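Local coordinates for mandelate racemase/muconate lactonizing enzyme family protein (Azoarcus sp., PDB 2QDE) that belongs to the mandelate racemase/muconate lactonizing enzyme family, with an enolase-like N-terminal domain packed on a barrel domain that binds a barium ion, at residues Asp228-Ala233 and Ile259-Ala264; Lys85-Val90 and Gly276-Gln281. One frame throughout, in Å; residues are numbered along the deposited sequence.

Contact 1. Residues Asp228-Ala233 and Ile259-Ala264; sequences DLDGMA and INKGAA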
loop_
_atom_site.group_PDB
_atom_site.type_symbol
_atom_site.label_atom_id
_atom_site.label_comp_id
_atom_site.label_asym_id
_atom_site.label_seq_id
_atom_site.Cartn_x
_atom_site.Cartn_y
_atom_site.Cartn_z
ATOM N N ASP A 228 16.296 7.691 8.955
ATOM C CA ASP A 228 14.957 8.273 8.917
ATOM C C ASP A 228 14.382 8.487 7.516
ATOM O O ASP A 228 14.110 9.621 7.122
ATOM C CB ASP A 228 14.958 9.597 9.694
ATOM C CG ASP A 228 13.558 10.104 9.999
ATOM O OD1 ASP A 228 12.592 9.313 9.890
ATOM O OD2 ASP A 228 13.429 11.290 10.363
ATOM N N LEU A 229 14.174 7.395 6.780
ATOM C CA LEU A 229 13.633 7.491 5.425
ATOM C C LEU A 229 12.178 7.947 5.417
ATOM O O LEU A 229 11.765 8.691 4.523
ATOM C CB LEU A 229 13.770 6.154 4.682
ATOM C CG LEU A 229 15.211 5.677 4.446
ATOM C CD1 LEU A 229 15.220 4.426 3.580
ATOM C CD2 LEU A 229 16.005 6.786 3.770
ATOM N N ASP A 230 11.399 7.504 6.402
ATOM C CA ASP A 230 9.999 7.920 6.481
ATOM C C ASP A 230 9.977 9.431 6.713
ATOM O O ASP A 230 9.175 10.146 6.116
ATOM C CB ASP A 230 9.266 7.212 7.625
ATOM C CG ASP A 230 9.142 5.708 7.399
ATOM O OD1 ASP A 230 8.714 5.306 6.297
ATOM O OD2 ASP A 230 9.473 4.931 8.320
ATOM N N GLY A 231 10.870 9.908 7.576
ATOM C CA GLY A 231 10.940 11.332 7.849
ATOM C C GLY A 231 11.352 12.105 6.605
ATOM O O GLY A 231 10.793 13.162 6.310
ATOM N N MET A 232 12.332 11.585 5.872
ATOM C CA MET A 232 12.795 12.244 4.660
ATOM C C MET A 232 11.628 12.355 3.685
ATOM O O MET A 232 11.421 13.399 3.063
ATOM C CB MET A 232 13.942 11.449 4.029
ATOM C CG MET A 232 15.272 11.535 4.797
ATOM S SD MET A 232 16.202 13.062 4.507
ATOM C CE MET A 232 16.957 12.661 2.895
ATOM N N ALA A 233 10.853 11.279 3.566
ATOM C CA ALA A 233 9.699 11.282 2.679
ATOM C C ALA A 233 8.684 12.287 3.224
ATOM O O ALA A 233 8.191 13.134 2.487
ATOM C CB ALA A 233 9.072 9.885 2.605
ATOM N N ILE A 259 13.961 4.733 -3.221
ATOM C CA ILE A 259 13.060 4.930 -4.342
ATOM C C ILE A 259 11.649 4.436 -3.984
ATOM O O ILE A 259 10.659 5.019 -4.425
ATOM C CB ILE A 259 13.583 4.247 -5.650
ATOM C CG1 ILE A 259 13.007 2.852 -5.813
ATOM C CG2 ILE A 259 15.094 4.179 -5.645
ATOM C CD1 ILE A 259 11.877 2.819 -6.809
ATOM N N ASN A 260 11.555 3.387 -3.165
ATOM C CA ASN A 260 10.246 2.869 -2.774
ATOM C C ASN A 260 9.482 3.829 -1.870
ATOM O O ASN A 260 8.271 3.971 -1.999
ATOM C CB ASN A 260 10.366 1.515 -2.070
ATOM C CG ASN A 260 10.708 0.391 -3.024
ATOM O OD1 ASN A 260 10.366 0.444 -4.202
ATOM N ND2 ASN A 260 11.370 -0.639 -2.515
ATOM N N LYS A 261 10.185 4.476 -0.953
ATOM C CA LYS A 261 9.551 5.414 -0.038
ATOM C C LYS A 261 9.500 6.837 -0.590
ATOM O O LYS A 261 8.883 7.712 0.013
ATOM C CB LYS A 261 10.296 5.426 1.301
ATOM C CG LYS A 261 10.269 4.107 2.071
ATOM C CD LYS A 261 11.056 4.228 3.366
ATOM C CE LYS A 261 11.072 2.921 4.169
ATOM N NZ LYS A 261 9.721 2.546 4.684
ATOM N N GLY A 262 10.143 7.075 -1.729
ATOM C CA GLY A 262 10.159 8.419 -2.286
ATOM C C GLY A 262 10.780 9.346 -1.252
ATOM O O GLY A 262 10.190 10.358 -0.863
ATOM N N ALA A 263 11.981 8.990 -0.805
ATOM C CA ALA A 263 12.678 9.756 0.222
ATOM C C ALA A 263 13.711 10.757 -0.297
ATOM O O ALA A 263 14.326 11.470 0.495
ATOM C CB ALA A 263 13.344 8.796 1.208
ATOM N N ALA A 264 13.909 10.823 -1.612
ATOM C CA ALA A 264 14.909 11.746 -2.135
ATOM C C ALA A 264 14.676 12.245 -3.549
ATOM O O ALA A 264 14.067 11.565 -4.367
ATOM C CB ALA A 264 16.296 11.104 -2.041
#
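In the barrel domain the first turn of helix 229-236 packs against the end of helix 252-261, with Leu229 and Met232 directed at, and Ala233 beside, Lys261 to Ala263. Leu229 CB lies 3.6 Å from Lys261 CD, the two side chains crossing at about a right angle. The lysine is extended as far as CE and then bends at chi4 (-66°), which swings NZ to the carboxylate of Asp230. The resulting salt bridge is long and its hydrogen bond weak, with Lys261 NZ 3.4 Å from Asp230 OD1. These helices follow neighbouring parallel strands, 220-221 and 243-245, so the contact joins consecutive beta/alpha units of the TIM barrel. Gly262, with positive phi, leaves the helical path and turns the chain toward strand 266-269. Here the two alanine methyls find partners: Ala263 CB the methylene Met232 CB (3.9 Å), Ala233 CB the carbonyl Lys261 O (3.4 Å). Ala263 O, 3.6 Å from Met232 CB, is buried without a polar partner. Asp228 N-caps the first helix, its OD1 accepting from Gly231 N at 2.9 Å from above the carboxylate plane, while its OD2 accepts a hydrogen bond from Asn291 ND2 of a neighbouring subunit.

Contact 2. Residues Lys85-Val90 and Gly276-Gln281; sequences KIEKIV and GLLKAQ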
loop_
_atom_site.group_PDB
_atom_site.type_symbol
_atom_site.label_atom_id
_atom_site.label_comp_id
_atom_site.label_asym_id
_atom_site.label_seq_id
_atom_site.Cartn_x
_atom_site.Cartn_y
_atom_site.Cartn_z
ATOM N N LYS A 85 40.984 -10.962 -10.077
ATOM C CA LYS A 85 39.689 -11.488 -9.655
ATOM C C LYS A 85 38.995 -10.551 -8.670
ATOM O O LYS A 85 38.757 -10.896 -7.513
ATOM C CB LYS A 85 39.885 -12.881 -9.050
ATOM C CG LYS A 85 40.521 -13.851 -10.038
ATOM C CD LYS A 85 40.706 -15.235 -9.456
ATOM C CE LYS A 85 41.157 -16.203 -10.532
ATOM N NZ LYS A 85 41.228 -17.603 -10.024
ATOM N N ILE A 86 38.669 -9.359 -9.161
ATOM C CA ILE A 86 38.018 -8.340 -8.349
ATOM C C ILE A 86 36.599 -8.707 -7.916
ATOM O O ILE A 86 36.258 -8.516 -6.754
ATOM C CB ILE A 86 38.032 -6.974 -9.073
ATOM C CG1 ILE A 86 39.487 -6.496 -9.219
ATOM C CG2 ILE A 86 37.235 -5.940 -8.275
ATOM C CD1 ILE A 86 39.647 -5.201 -9.998
ATOM N N GLU A 87 35.777 -9.228 -8.828
ATOM C CA GLU A 87 34.414 -9.635 -8.462
ATOM C C GLU A 87 34.497 -10.658 -7.320
ATOM O O GLU A 87 33.794 -10.550 -6.315
ATOM C CB GLU A 87 33.687 -10.295 -9.647
ATOM C CG GLU A 87 33.131 -9.358 -10.723
ATOM C CD GLU A 87 31.697 -8.897 -10.454
ATOM O OE1 GLU A 87 30.948 -9.598 -9.732
ATOM O OE2 GLU A 87 31.312 -7.835 -10.989
ATOM N N LYS A 88 35.362 -11.653 -7.492
ATOM C CA LYS A 88 35.529 -12.707 -6.500
ATOM C C LYS A 88 35.947 -12.162 -5.134
ATOM O O LYS A 88 35.315 -12.464 -4.120
ATOM C CB LYS A 88 36.564 -13.728 -6.989
ATOM C CG LYS A 88 36.701 -14.953 -6.093
ATOM C CD LYS A 88 37.922 -15.782 -6.479
ATOM C CE LYS A 88 38.143 -16.922 -5.494
ATOM N NZ LYS A 88 39.469 -17.576 -5.696
ATOM N N ILE A 89 37.006 -11.358 -5.109
ATOM C CA ILE A 89 37.509 -10.788 -3.859
ATOM C C ILE A 89 36.509 -9.862 -3.162
ATOM O O ILE A 89 36.331 -9.935 -1.943
ATOM C CB ILE A 89 38.835 -10.027 -4.106
ATOM C CG1 ILE A 89 39.901 -11.016 -4.584
ATOM C CG2 ILE A 89 39.290 -9.328 -2.828
ATOM C CD1 ILE A 89 41.166 -10.361 -5.110
ATOM N N VAL A 90 35.861 -8.989 -3.927
ATOM C CA VAL A 90 34.874 -8.080 -3.354
ATOM C C VAL A 90 33.757 -8.902 -2.722
ATOM O O VAL A 90 33.240 -8.554 -1.664
ATOM C CB VAL A 90 34.278 -7.144 -4.439
ATOM C CG1 VAL A 90 33.121 -6.323 -3.866
ATOM C CG2 VAL A 90 35.360 -6.223 -4.966
ATOM N N GLY A 276 33.941 0.725 -2.528
ATOM C CA GLY A 276 34.903 0.425 -3.574
ATOM C C GLY A 276 34.369 0.788 -4.948
ATOM O O GLY A 276 33.188 1.089 -5.097
ATOM N N LEU A 277 35.233 0.754 -5.957
ATOM C CA LEU A 277 34.824 1.093 -7.314
ATOM C C LEU A 277 33.784 0.138 -7.892
ATOM O O LEU A 277 32.829 0.583 -8.526
ATOM C CB LEU A 277 36.050 1.170 -8.232
ATOM C CG LEU A 277 37.071 2.262 -7.876
ATOM C CD1 LEU A 277 38.332 2.092 -8.732
ATOM C CD2 LEU A 277 36.450 3.647 -8.087
ATOM N N LEU A 278 33.959 -1.164 -7.682
ATOM C CA LEU A 278 32.994 -2.130 -8.189
ATOM C C LEU A 278 31.651 -1.912 -7.495
ATOM O O LEU A 278 30.621 -1.828 -8.152
ATOM C CB LEU A 278 33.480 -3.564 -7.963
ATOM C CG LEU A 278 32.497 -4.679 -8.337
ATOM C CD1 LEU A 278 31.980 -4.488 -9.764
ATOM C CD2 LEU A 278 33.183 -6.026 -8.186
ATOM N N LYS A 279 31.671 -1.819 -6.167
ATOM C CA LYS A 279 30.453 -1.584 -5.399
ATOM C C LYS A 279 29.800 -0.273 -5.854
ATOM O O LYS A 279 28.568 -0.160 -5.899
ATOM C CB LYS A 279 30.766 -1.524 -3.896
ATOM C CG LYS A 279 31.123 -2.873 -3.266
ATOM C CD LYS A 279 29.910 -3.790 -3.139
ATOM C CE LYS A 279 28.982 -3.366 -1.979
ATOM N NZ LYS A 279 27.513 -3.443 -2.357
ATOM N N ALA A 280 30.627 0.713 -6.193
ATOM C CA ALA A 280 30.126 1.998 -6.660
ATOM C C ALA A 280 29.391 1.832 -7.994
ATOM O O ALA A 280 28.363 2.460 -8.218
ATOM C CB ALA A 280 31.269 2.993 -6.811
ATOM N N GLN A 281 29.917 0.991 -8.882
ATOM C CA GLN A 281 29.264 0.774 -10.174
ATOM C C GLN A 281 27.872 0.177 -9.969
ATOM O O GLN A 281 26.925 0.532 -10.667
ATOM C CB GLN A 281 30.105 -0.156 -11.056
ATOM C CG GLN A 281 31.452 0.423 -11.476
ATOM C CD GLN A 281 32.228 -0.521 -12.368
ATOM O OE1 GLN A 281 32.375 -0.286 -13.575
ATOM N NE2 GLN A 281 32.717 -1.605 -11.784
#
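Leu278, in the first turn of helix 277-290, reaches across to Ile86, Glu87 and Val90 of helix 86-96. The two short helical segments run at 92° to each other with axes 10.8 Å apart, a gap spanned mainly by side chains. Leu278 CB already points at the other helix, and CG continues outward, anti to the backbone N (chi1 175°). Both methyls then meet the carboxylate of Glu87, CD1 the closer, at 3.6 Å from Glu87 OE2. CD2 also enters the groove between the residues of the facing turn: it lies 3.8 Å from Glu87 CA, 3.9 Å from Val90 CG2 and 4.1 Å from Ile86 CG2. Beside it, Val90 CG1 touches Lys279 CG at 4.0 Å, so a valine methyl packs on the aliphatic part of a lysine. Helix 86-96 belongs to the N-terminal domain and helix 277-290 to the barrel domain, which makes this part of the interface between the two. Asp108, from helix 101-119 of the N-terminal domain, bonds Leu277 N and Leu278 N and so ties down the start of the barrel helix. Glu87 bends at chi2 (-90°), bringing its carboxylate across the end of the leucine, roughly at right angles to it, where OE1 takes a salt bridge from Arg282 and a hydrogen bond from Asp317 N of a neighbouring subunit. With these partners probably compensating its charge, a buried carboxylate can lie against leucine methyls; the contact itself is van der Waals throughout, and the carboxylate's polar bonds go to residues outside the two segments.

The two contacts share no helix, and their centres lie 28 Å apart. Contact 1 stays within the barrel domain, joining neighbours in sequence order, and is only partly buried; contact 2 joins the barrel to the N-terminal domain across 185 intervening residues and is buried. Chemistry follows place: near the surface, backbone carbonyls, small methyls and a weak ion pair meet at close range, burying 318 Å², whereas in the interior Leu278 contributes the largest share of a 206 Å² interface between nearly perpendicular helices. Both contacts adjoin the same neighbouring subunit of the assembly, the one that contributes Asp317.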